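Local coordinates for protein TodX (Pseudomonas putida, PDB 3BS0) that transports toluene and probably related aromatic hydrocarbons across the outer membrane, the first step in their biodegradation, at residues A65-T71 and E108-F114; L162-L168 and A199-S205; L266-V272 and N312-S317. All coordinates share one frame; numbering follows the deposited sequence.

Interaction 1 of 3, residues A65-T71 and E108-F114; sequences AEAKSST and EYGSKSF. Unlike the reference sequence in segment 65-71: Ala67 (reference Pro).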
loop_
_atom_site.group_PDB
_atom_site.type_symbol
_atom_site.label_atom_id
_atom_site.label_comp_id
_atom_site.label_asym_id
_atom_site.label_seq_id
_atom_site.Cartn_x
_atom_site.Cartn_y
_atom_site.Cartn_z
ATOM N N ALA A 65 16.307 23.132 9.625
ATOM C CA ALA A 65 16.982 21.857 9.400
ATOM C C ALA A 65 16.060 20.948 8.595
ATOM O O ALA A 65 14.851 20.992 8.764
ATOM C CB ALA A 65 17.326 21.194 10.736
ATOM N N GLU A 66 16.623 20.144 7.702
ATOM C CA GLU A 66 15.788 19.248 6.931
ATOM C C GLU A 66 16.262 17.803 6.944
ATOM O O GLU A 66 17.448 17.506 7.030
ATOM C CB GLU A 66 15.636 19.733 5.475
ATOM C CG GLU A 66 16.819 19.486 4.553
ATOM C CD GLU A 66 16.569 20.010 3.136
ATOM O OE1 GLU A 66 15.627 19.501 2.475
ATOM O OE2 GLU A 66 17.304 20.934 2.685
ATOM N N ALA A 67 15.287 16.913 6.881
ATOM C CA ALA A 67 15.516 15.487 6.836
ATOM C C ALA A 67 14.728 15.082 5.609
ATOM O O ALA A 67 13.553 15.422 5.472
ATOM C CB ALA A 67 14.948 14.827 8.061
ATOM N N LYS A 68 15.374 14.384 4.695
ATOM C CA LYS A 68 14.681 13.964 3.501
ATOM C C LYS A 68 14.853 12.489 3.334
ATOM O O LYS A 68 15.838 11.916 3.798
ATOM C CB LYS A 68 15.228 14.692 2.272
ATOM C CG LYS A 68 16.730 14.756 2.200
ATOM C CD LYS A 68 17.182 15.316 0.864
ATOM C CE LYS A 68 18.326 16.305 1.050
ATOM N NZ LYS A 68 19.426 15.722 1.884
ATOM N N SER A 69 13.868 11.879 2.694
ATOM C CA SER A 69 13.902 10.456 2.422
ATOM C C SER A 69 13.691 10.242 0.941
ATOM O O SER A 69 12.744 10.755 0.363
ATOM C CB SER A 69 12.814 9.724 3.192
ATOM O OG SER A 69 12.559 8.481 2.578
ATOM N N SER A 70 14.589 9.475 0.347
ATOM C CA SER A 70 14.572 9.122 -1.067
ATOM C C SER A 70 16.038 8.886 -1.359
ATOM O O SER A 70 16.403 8.147 -2.276
ATOM C CB SER A 70 14.043 10.268 -1.929
ATOM O OG SER A 70 14.862 11.421 -1.830
ATOM N N THR A 71 16.868 9.523 -0.531
ATOM C CA THR A 71 18.322 9.444 -0.613
ATOM C C THR A 71 18.778 8.068 -0.133
ATOM O O THR A 71 18.068 7.398 0.628
ATOM C CB THR A 71 18.983 10.526 0.282
ATOM O OG1 THR A 71 18.414 11.810 -0.009
ATOM C CG2 THR A 71 20.491 10.576 0.039
ATOM N N GLU A 108 13.374 6.388 4.451
ATOM C CA GLU A 108 14.722 6.254 4.934
ATOM C C GLU A 108 15.303 7.653 5.079
ATOM O O GLU A 108 15.680 8.291 4.109
ATOM C CB GLU A 108 15.546 5.413 3.953
ATOM C CG GLU A 108 16.983 5.168 4.402
ATOM C CD GLU A 108 17.062 4.527 5.781
ATOM O OE1 GLU A 108 16.882 3.289 5.879
ATOM O OE2 GLU A 108 17.289 5.278 6.765
ATOM N N TYR A 109 15.353 8.130 6.316
ATOM C CA TYR A 109 15.882 9.448 6.622
ATOM C C TYR A 109 17.343 9.383 7.071
ATOM O O TYR A 109 18.007 10.417 7.191
ATOM C CB TYR A 109 15.040 10.095 7.714
ATOM C CG TYR A 109 13.623 10.445 7.287
ATOM C CD1 TYR A 109 12.534 9.606 7.599
ATOM C CD2 TYR A 109 13.366 11.638 6.593
ATOM C CE1 TYR A 109 11.231 9.960 7.225
ATOM C CE2 TYR A 109 12.077 11.996 6.223
ATOM C CZ TYR A 109 11.018 11.164 6.534
ATOM O OH TYR A 109 9.754 11.546 6.143
ATOM N N GLY A 110 17.842 8.174 7.318
ATOM C CA GLY A 110 19.219 8.015 7.736
ATOM C C GLY A 110 19.350 8.298 9.211
ATOM O O GLY A 110 18.351 8.270 9.931
ATOM N N SER A 111 20.564 8.590 9.670
ATOM C CA SER A 111 20.788 8.867 11.087
ATOM C C SER A 111 21.502 10.190 11.372
ATOM O O SER A 111 21.851 10.474 12.514
ATOM C CB SER A 111 21.586 7.728 11.713
ATOM O OG SER A 111 22.901 7.694 11.199
ATOM N N LYS A 112 21.730 10.997 10.344
ATOM C CA LYS A 112 22.418 12.281 10.537
ATOM C C LYS A 112 21.438 13.445 10.628
ATOM O O LYS A 112 21.850 14.573 10.801
ATOM C CB LYS A 112 23.404 12.537 9.389
ATOM C CG LYS A 112 24.291 11.344 9.079
ATOM C CD LYS A 112 25.220 11.633 7.920
ATOM C CE LYS A 112 26.270 12.686 8.282
ATOM N NZ LYS A 112 27.143 13.011 7.102
ATOM N N SER A 113 20.146 13.151 10.527
ATOM C CA SER A 113 19.101 14.163 10.582
ATOM C C SER A 113 18.627 14.560 11.996
ATOM O O SER A 113 18.951 13.895 12.989
ATOM C CB SER A 113 17.903 13.688 9.779
ATOM O OG SER A 113 16.741 14.347 10.232
ATOM N N PHE A 114 17.843 15.640 12.074
ATOM C CA PHE A 114 17.360 16.120 13.355
ATOM C C PHE A 114 16.379 15.128 13.959
ATOM O O PHE A 114 16.229 15.061 15.176
ATOM C CB PHE A 114 16.722 17.512 13.229
ATOM C CG PHE A 114 15.388 17.534 12.517
ATOM C CD1 PHE A 114 15.316 17.703 11.136
ATOM C CD2 PHE A 114 14.201 17.415 13.234
ATOM C CE1 PHE A 114 14.086 17.758 10.482
ATOM C CE2 PHE A 114 12.965 17.465 12.592
ATOM C CZ PHE A 114 12.907 17.638 11.207
#
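Glu108 meets Ser69 through its backbone: the amide N of Glu108 gives a nearly straight hydrogen bond to the hydroxyl OG of Ser69, 2.9 Å long with 173° at the hydrogen. Ser69 has its hydroxyl trans to its own backbone N (chi1 159°), which swings OG to that amide and leaves CB for the next residue. The carbonyl O of Glu108 is approached from the same serine by a CA-H...O contact, 3.3 Å from Ser69 CA. Tyr109 follows, with one ring face turned to Ser69. CB of Ser69 lies over the centre of that face, 3.9 Å from the centroid, a CH-pi contact, while the carbonyl O of Ala67 comes to the ring edge, 3.8 Å from CE2. CD2 of Tyr109 also packs 3.9 Å from CB of Ala67. The ring also touches Ile57 and Val59, and its OH is hydrogen-bonded to the carbonyl O of Pro368, so the hydroxyl of this buried residue has a partner. After Ser113, opposite Ala67, Phe114 turns its ring back to the strand: CE1 lies 3.9 Å from CB of Ala67 and CD1 4.0 Å from CB of Ala65, with the amide N of Ala67 at the ring edge. Glu66 and Lys68 point the other way, and Glu66 makes a salt bridge with Lys58. The short strand 66-69 is hydrogen-bonded to strand 44-60, and the loop that leaves strand 93-108 folds against its alanine and serine side, as one of the connections between strands of the FadL-family outer-membrane beta barrel.

Interaction 2 of 3, residues L162-L168 and A199-S205; sequences LNLELLL and AAHFSLS. With C8E ((hydroxyethyloxy)tri(ethyloxy)octane), chain D.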
loop_
_atom_site.group_PDB
_atom_site.type_symbol
_atom_site.label_atom_id
_atom_site.label_comp_id
_atom_site.label_asym_id
_atom_site.label_seq_id
_atom_site.Cartn_x
_atom_site.Cartn_y
_atom_site.Cartn_z
ATOM N N LEU A 162 6.448 -5.586 8.676
ATOM C CA LEU A 162 6.663 -4.197 9.052
ATOM C C LEU A 162 8.030 -3.944 9.632
ATOM O O LEU A 162 8.365 -4.488 10.672
ATOM C CB LEU A 162 5.646 -3.705 10.085
ATOM C CG LEU A 162 6.129 -2.341 10.608
ATOM C CD1 LEU A 162 6.165 -1.378 9.431
ATOM C CD2 LEU A 162 5.255 -1.775 11.737
ATOM N N ASN A 163 8.813 -3.115 8.949
ATOM C CA ASN A 163 10.126 -2.712 9.432
ATOM C C ASN A 163 9.971 -1.280 9.930
ATOM O O ASN A 163 9.355 -0.436 9.276
ATOM C CB ASN A 163 11.176 -2.789 8.324
ATOM C CG ASN A 163 11.576 -4.213 8.022
ATOM O OD1 ASN A 163 12.145 -4.897 8.865
ATOM N ND2 ASN A 163 11.270 -4.676 6.816
ATOM N N LEU A 164 10.518 -1.019 11.109
ATOM C CA LEU A 164 10.420 0.285 11.718
ATOM C C LEU A 164 11.703 0.650 12.453
ATOM O O LEU A 164 12.357 -0.190 13.061
ATOM C CB LEU A 164 9.265 0.283 12.717
ATOM C CG LEU A 164 8.315 1.466 12.844
ATOM C CD1 LEU A 164 7.637 1.395 14.204
ATOM C CD2 LEU A 164 9.071 2.757 12.703
ATOM N N GLU A 165 12.037 1.927 12.393
ATOM C CA GLU A 165 13.191 2.495 13.061
ATOM C C GLU A 165 12.562 3.861 13.393
ATOM O O GLU A 165 12.254 4.634 12.483
ATOM C CB GLU A 165 14.349 2.605 12.057
ATOM C CG GLU A 165 15.746 2.179 12.568
ATOM C CD GLU A 165 15.783 0.807 13.265
ATOM O OE1 GLU A 165 15.290 -0.199 12.686
ATOM O OE2 GLU A 165 16.332 0.748 14.399
ATOM N N LEU A 166 12.327 4.135 14.680
ATOM C CA LEU A 166 11.687 5.380 15.097
ATOM C C LEU A 166 12.110 6.020 16.441
ATOM O O LEU A 166 11.916 5.460 17.506
ATOM C CB LEU A 166 10.184 5.162 15.120
ATOM C CG LEU A 166 9.262 6.262 15.646
ATOM C CD1 LEU A 166 9.279 7.434 14.701
ATOM C CD2 LEU A 166 7.843 5.704 15.768
ATOM N N LEU A 167 12.650 7.224 16.373
ATOM C CA LEU A 167 13.059 7.939 17.554
ATOM C C LEU A 167 11.992 8.954 17.931
ATOM O O LEU A 167 11.445 9.647 17.083
ATOM C CB LEU A 167 14.386 8.650 17.311
ATOM C CG LEU A 167 15.089 9.280 18.526
ATOM C CD1 LEU A 167 16.577 9.548 18.200
ATOM C CD2 LEU A 167 14.395 10.582 18.927
ATOM N N LEU A 168 11.678 9.010 19.212
ATOM C CA LEU A 168 10.720 9.960 19.707
ATOM C C LEU A 168 11.433 10.750 20.786
ATOM O O LEU A 168 11.803 10.203 21.829
ATOM C CB LEU A 168 9.498 9.269 20.302
ATOM C CG LEU A 168 8.598 8.501 19.314
ATOM C CD1 LEU A 168 7.448 7.839 20.104
ATOM C CD2 LEU A 168 8.052 9.440 18.224
ATOM N N ALA A 199 15.271 10.753 24.852
ATOM C CA ALA A 199 14.288 10.252 23.902
ATOM C C ALA A 199 14.124 8.749 24.091
ATOM O O ALA A 199 14.637 8.171 25.053
ATOM C CB ALA A 199 14.750 10.542 22.485
ATOM N N ALA A 200 13.408 8.126 23.167
ATOM C CA ALA A 200 13.206 6.692 23.196
ATOM C C ALA A 200 13.222 6.247 21.751
ATOM O O ALA A 200 12.732 6.941 20.864
ATOM C CB ALA A 200 11.874 6.348 23.839
ATOM N N HIS A 201 13.795 5.091 21.494
ATOM C CA HIS A 201 13.845 4.636 20.126
ATOM C C HIS A 201 13.213 3.272 19.961
ATOM O O HIS A 201 13.426 2.354 20.767
ATOM C CB HIS A 201 15.284 4.586 19.634
ATOM C CG HIS A 201 15.413 4.049 18.247
ATOM N ND1 HIS A 201 15.143 4.807 17.129
ATOM C CD2 HIS A 201 15.797 2.831 17.797
ATOM C CE1 HIS A 201 15.368 4.083 16.047
ATOM N NE2 HIS A 201 15.765 2.881 16.424
ATOM N N PHE A 202 12.421 3.155 18.909
ATOM C CA PHE A 202 11.794 1.903 18.602
ATOM C C PHE A 202 12.425 1.302 17.366
ATOM O O PHE A 202 12.589 1.972 16.368
ATOM C CB PHE A 202 10.305 2.103 18.397
ATOM C CG PHE A 202 9.513 1.823 19.618
ATOM C CD1 PHE A 202 9.014 2.855 20.395
ATOM C CD2 PHE A 202 9.314 0.522 20.025
ATOM C CE1 PHE A 202 8.321 2.597 21.564
ATOM C CE2 PHE A 202 8.626 0.247 21.191
ATOM C CZ PHE A 202 8.128 1.288 21.965
ATOM N N SER A 203 12.798 0.035 17.443
ATOM C CA SER A 203 13.409 -0.619 16.308
ATOM C C SER A 203 12.792 -1.980 15.996
ATOM O O SER A 203 12.632 -2.839 16.871
ATOM C CB SER A 203 14.909 -0.762 16.547
ATOM O OG SER A 203 15.496 -1.562 15.542
ATOM N N LEU A 204 12.414 -2.148 14.739
ATOM C CA LEU A 204 11.835 -3.386 14.237
ATOM C C LEU A 204 12.665 -3.649 12.989
ATOM O O LEU A 204 12.286 -3.294 11.883
ATOM C CB LEU A 204 10.364 -3.176 13.899
ATOM C CG LEU A 204 9.421 -3.156 15.105
ATOM C CD1 LEU A 204 9.767 -2.056 16.106
ATOM C CD2 LEU A 204 8.018 -2.959 14.571
ATOM N N SER A 205 13.815 -4.272 13.199
ATOM C CA SER A 205 14.784 -4.531 12.147
ATOM C C SER A 205 14.938 -5.949 11.646
ATOM O O SER A 205 15.643 -6.174 10.672
ATOM C CB SER A 205 16.158 -4.119 12.642
ATOM O OG SER A 205 16.657 -5.141 13.497
HETATM C C1 C8E D . -1.952 -1.162 7.008
HETATM C C2 C8E D . -0.793 -0.442 7.537
HETATM C C3 C8E D . -0.520 -0.589 8.968
HETATM C C4 C8E D . 0.822 -0.149 9.126
HETATM C C5 C8E D . 1.050 0.288 10.459
HETATM C C6 C8E D . 2.412 0.748 10.552
HETATM C C7 C8E D . 2.123 1.757 11.629
HETATM C C8 C8E D . 1.867 1.195 12.958
HETATM O O9 C8E D . 2.421 1.658 14.165
HETATM C C10 C8E D . 3.900 1.576 14.204
HETATM C C11 C8E D . 4.248 2.080 15.638
HETATM O O12 C8E D . 4.479 0.974 16.685
HETATM C C13 C8E D . 5.830 1.144 17.217
HETATM C C14 C8E D . 6.187 2.398 18.105
HETATM O O15 C8E D . 5.423 2.990 19.236
HETATM C C16 C8E D . 4.445 3.981 18.701
HETATM C C17 C8E D . 4.996 5.417 18.523
HETATM O O18 C8E D . 4.454 6.639 19.030
HETATM C C19 C8E D . 3.485 7.204 18.092
HETATM C C20 C8E D . 3.553 8.577 17.334
HETATM O O21 C8E D . 2.750 9.641 17.837
#
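Glu165 takes two hydrogen bonds from the facing strand on a single oxygen. The hydroxyl OG of Ser203 donates to OE2 over 2.7 Å, arriving on the syn side of the carboxylate. NE2 of His201 donates to the same OE2 over 3.0 Å in a nearly straight bond (172°); OE2 lies in the plane of the imidazole, but the histidine approaches from above the carboxylate plane, with the two planes 38° apart. A bend at chi2 (50°) brings the carboxylate across to these donors, and the pair of bonds should limit its freedom to turn. Asp127 lies close to the glutamate, and Phe126 meets the imidazole ring. Backbone bonds flank this polar cluster: Leu164 with Leu204, Leu166 with Phe202 and Leu168 with Ala200 are antiparallel hydrogen-bonded pairs, each joined by two N-H...O bonds. Glu165 with Ser203 and Leu167 with His201 are the non-hydrogen-bonded pairs between them. Strand 199-204 is thus a short antiparallel partner of 151-169, in the partly helical connection between that strand and 214-228 of a FadL-type outer-membrane barrel. The face that carries Leu164, Leu166, Leu168, Phe202 and Leu204 is apolar. Here CB of Leu164 packs 3.8 Å from CB of Leu204, and CD2 of Leu162 4.1 Å from CD2 of Leu204. A C8E detergent molecule runs across this face. Its C14 sits over one face of the Phe202 ring, displaced toward the rim, and its C13 lies 3.5 Å from CD1 of Leu164. CD1 of Leu168 borders the ether O18 farther along, and CD2 of Leu162 meets C6 of the octyl chain at 4.0 Å.

Interaction 3 of 3, residues L266-V272 and N312-S317; sequences LDGDIRV and NVAFIS. With C8E ((hydroxyethyloxy)tri(ethyloxy)octane), chain D.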
loop_
_atom_site.group_PDB
_atom_site.type_symbol
_atom_site.label_atom_id
_atom_site.label_comp_id
_atom_site.label_asym_id
_atom_site.label_seq_id
_atom_site.Cartn_x
_atom_site.Cartn_y
_atom_site.Cartn_z
ATOM N N LEU A 266 16.509 -2.612 25.001
ATOM C CA LEU A 266 15.808 -3.688 25.644
ATOM C C LEU A 266 14.920 -4.437 24.666
ATOM O O LEU A 266 13.929 -3.908 24.152
ATOM C CB LEU A 266 15.067 -3.148 26.867
ATOM C CG LEU A 266 13.618 -2.700 26.998
ATOM C CD1 LEU A 266 12.737 -3.924 27.063
ATOM C CD2 LEU A 266 13.454 -1.898 28.294
ATOM N N ASP A 267 15.335 -5.681 24.398
ATOM C CA ASP A 267 14.661 -6.595 23.473
ATOM C C ASP A 267 13.423 -7.207 24.071
ATOM O O ASP A 267 13.372 -7.479 25.265
ATOM C CB ASP A 267 15.584 -7.741 23.075
ATOM C CG ASP A 267 16.966 -7.275 22.735
ATOM O OD1 ASP A 267 17.094 -6.280 21.991
ATOM O OD2 ASP A 267 17.926 -7.912 23.205
ATOM N N GLY A 268 12.433 -7.438 23.221
ATOM C CA GLY A 268 11.200 -8.026 23.684
ATOM C C GLY A 268 10.279 -8.276 22.517
ATOM O O GLY A 268 10.695 -8.273 21.358
ATOM N N ASP A 269 9.016 -8.500 22.837
ATOM C CA ASP A 269 7.999 -8.742 21.840
ATOM C C ASP A 269 7.218 -7.448 21.590
ATOM O O ASP A 269 7.107 -6.598 22.478
ATOM C CB ASP A 269 7.039 -9.827 22.335
ATOM C CG ASP A 269 5.940 -10.120 21.341
ATOM O OD1 ASP A 269 6.222 -10.801 20.327
ATOM O OD2 ASP A 269 4.798 -9.656 21.564
ATOM N N ILE A 270 6.696 -7.297 20.377
ATOM C CA ILE A 270 5.912 -6.126 20.040
ATOM C C ILE A 270 4.781 -6.572 19.164
ATOM O O ILE A 270 4.950 -7.434 18.299
ATOM C CB ILE A 270 6.731 -5.040 19.297
ATOM C CG1 ILE A 270 5.990 -3.704 19.364
ATOM C CG2 ILE A 270 6.945 -5.418 17.838
ATOM C CD1 ILE A 270 6.836 -2.505 18.939
ATOM N N ARG A 271 3.615 -6.002 19.421
ATOM C CA ARG A 271 2.422 -6.305 18.669
ATOM C C ARG A 271 1.786 -5.001 18.275
ATOM O O ARG A 271 1.614 -4.103 19.100
ATOM C CB ARG A 271 1.413 -7.096 19.511
ATOM C CG ARG A 271 1.823 -8.496 19.865
ATOM C CD ARG A 271 0.793 -9.118 20.777
ATOM N NE ARG A 271 1.058 -8.848 22.192
ATOM C CZ ARG A 271 0.119 -8.841 23.135
ATOM N NH1 ARG A 271 -1.150 -9.084 22.818
ATOM N NH2 ARG A 271 0.449 -8.597 24.393
ATOM N N VAL A 272 1.457 -4.904 16.999
ATOM C CA VAL A 272 0.792 -3.743 16.465
ATOM C C VAL A 272 -0.610 -4.290 16.278
ATOM O O VAL A 272 -0.905 -4.957 15.297
ATOM C CB VAL A 272 1.426 -3.319 15.132
ATOM C CG1 VAL A 272 0.688 -2.140 14.550
ATOM C CG2 VAL A 272 2.878 -2.935 15.362
ATOM N N ASN A 312 -3.177 -0.271 18.726
ATOM C CA ASN A 312 -2.203 -0.083 19.784
ATOM C C ASN A 312 -0.814 -0.456 19.310
ATOM O O ASN A 312 -0.529 -0.492 18.127
ATOM C CB ASN A 312 -2.571 -0.944 20.991
ATOM C CG ASN A 312 -3.907 -0.568 21.587
ATOM O OD1 ASN A 312 -4.924 -0.525 20.889
ATOM N ND2 ASN A 312 -3.916 -0.296 22.885
ATOM N N VAL A 313 0.039 -0.729 20.274
ATOM C CA VAL A 313 1.410 -1.114 20.059
ATOM C C VAL A 313 1.771 -1.603 21.435
ATOM O O VAL A 313 1.930 -0.801 22.345
ATOM C CB VAL A 313 2.297 0.086 19.753
ATOM C CG1 VAL A 313 3.755 -0.333 19.760
ATOM C CG2 VAL A 313 1.910 0.689 18.445
ATOM N N ALA A 314 1.863 -2.913 21.601
ATOM C CA ALA A 314 2.206 -3.471 22.902
ATOM C C ALA A 314 3.601 -4.078 22.837
ATOM O O ALA A 314 3.835 -5.027 22.093
ATOM C CB ALA A 314 1.185 -4.531 23.294
ATOM N N PHE A 315 4.535 -3.497 23.583
ATOM C CA PHE A 315 5.894 -4.010 23.633
ATOM C C PHE A 315 6.093 -4.589 25.029
ATOM O O PHE A 315 5.737 -3.968 26.040
ATOM C CB PHE A 315 6.916 -2.911 23.389
ATOM C CG PHE A 315 8.332 -3.316 23.730
ATOM C CD1 PHE A 315 9.121 -3.994 22.805
ATOM C CD2 PHE A 315 8.865 -3.018 24.975
ATOM C CE1 PHE A 315 10.419 -4.359 23.121
ATOM C CE2 PHE A 315 10.160 -3.380 25.306
ATOM C CZ PHE A 315 10.944 -4.052 24.378
ATOM N N ILE A 316 6.681 -5.770 25.094
ATOM C CA ILE A 316 6.852 -6.394 26.379
ATOM C C ILE A 316 8.161 -7.151 26.503
ATOM O O ILE A 316 8.563 -7.874 25.609
ATOM C CB ILE A 316 5.638 -7.309 26.637
ATOM C CG1 ILE A 316 5.567 -7.703 28.105
ATOM C CG2 ILE A 316 5.690 -8.527 25.723
ATOM C CD1 ILE A 316 4.218 -8.294 28.431
ATOM N N SER A 317 8.830 -6.944 27.627
ATOM C CA SER A 317 10.097 -7.588 27.912
ATOM C C SER A 317 10.096 -8.184 29.325
ATOM O O SER A 317 9.108 -8.076 30.066
ATOM C CB SER A 317 11.231 -6.573 27.790
ATOM O OG SER A 317 11.056 -5.520 28.724
HETATM C C1 C8E D . -1.952 -1.162 7.008
HETATM C C2 C8E D . -0.793 -0.442 7.537
HETATM C C3 C8E D . -0.520 -0.589 8.968
HETATM C C4 C8E D . 0.822 -0.149 9.126
HETATM C C5 C8E D . 1.050 0.288 10.459
HETATM C C6 C8E D . 2.412 0.748 10.552
HETATM C C7 C8E D . 2.123 1.757 11.629
HETATM C C8 C8E D . 1.867 1.195 12.958
HETATM O O9 C8E D . 2.421 1.658 14.165
HETATM C C10 C8E D . 3.900 1.576 14.204
HETATM C C11 C8E D . 4.248 2.080 15.638
HETATM O O12 C8E D . 4.479 0.974 16.685
HETATM C C13 C8E D . 5.830 1.144 17.217
HETATM C C14 C8E D . 6.187 2.398 18.105
HETATM O O15 C8E D . 5.423 2.990 19.236
HETATM C C16 C8E D . 4.445 3.981 18.701
HETATM C C17 C8E D . 4.996 5.417 18.523
HETATM O O18 C8E D . 4.454 6.639 19.030
HETATM C C19 C8E D . 3.485 7.204 18.092
HETATM C C20 C8E D . 3.553 8.577 17.334
HETATM O O21 C8E D . 2.750 9.641 17.837
#
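Asp269 and Ile316 form an antiparallel hydrogen-bonded pair, as do Arg271 and Ala314, joining strand 263-272 to strand 314-317 of a small beta hairpin (314-317 with 320-324), carried on the connection between strands 293-302 and 333-343 of a FadL-family barrel. Each backbone amide of the four has an acceptor across the contact: Asp269 N reaches Ile316 O at 2.9 Å and Ile316 N returns to Asp269 O at 2.8 Å, while Arg271 N and Ala314 N use Ala314 O and Arg271 O in the same way. Ala314 O also takes a CA-H...O contact from CA of Ile270, at 3.1 Å. At the intervening pair the backbone polar groups turn outward, Ile270 to Gly250 and Phe315 to Ile322, so both strands are bonded on two edges. OG of Ser317 is satisfied by the carbonyl O of Gly320, and OD1 of Asp267 by Thr253. A chi1 of 167° carries the ring of Phe315 away from its own amide N and back along the opposite strand, with CB of Ile270 near its edge; Leu186, Leu254 and Ile322 also touch Phe315. Replacing Phe315 with an alanine would probably open a gap beside Leu186, Leu254 and Ile322, which the ring now fills. Next to Phe315, Ile270 and Val313 lie side by side, CD1 to CG1 3.9 Å, and both branches of Val313 border O12 of a bound C8E detergent. On the other face Asp269 sits close to Glu249, a like charge that Arg271, which touches Glu249, may ease. The salt bridge of Arg271 NE with Asp269 OD2 is long, 3.9 Å, and CB of Ala314 lies over one face of the guanidinium, 4.3 Å from NH2.

In the fold
Interactions 2 and 3 adjoin, their centres 11 Å apart. CD1 of Ile270 joins them, 4.0 Å from CE2 of Phe202 and 4.1 Å from CD1 of Leu204, and both contacts border the same C8E detergent, an amphiphile in an apolar pocket, consistent with uptake of hydrophobic substrates. Strand 244-257 lies between the two, pairing with both 199-204 and 263-272. Interaction 1 stands apart: its nearest atoms are about 6 Å from interaction 2 and about 17 Å from interaction 3, and the Tyr109 side chain is about 13 Å from a bound C8E. Asn128 lies between interactions 1 and 2, backbone-bonded to Tyr109 and touched by the side chain of Leu167.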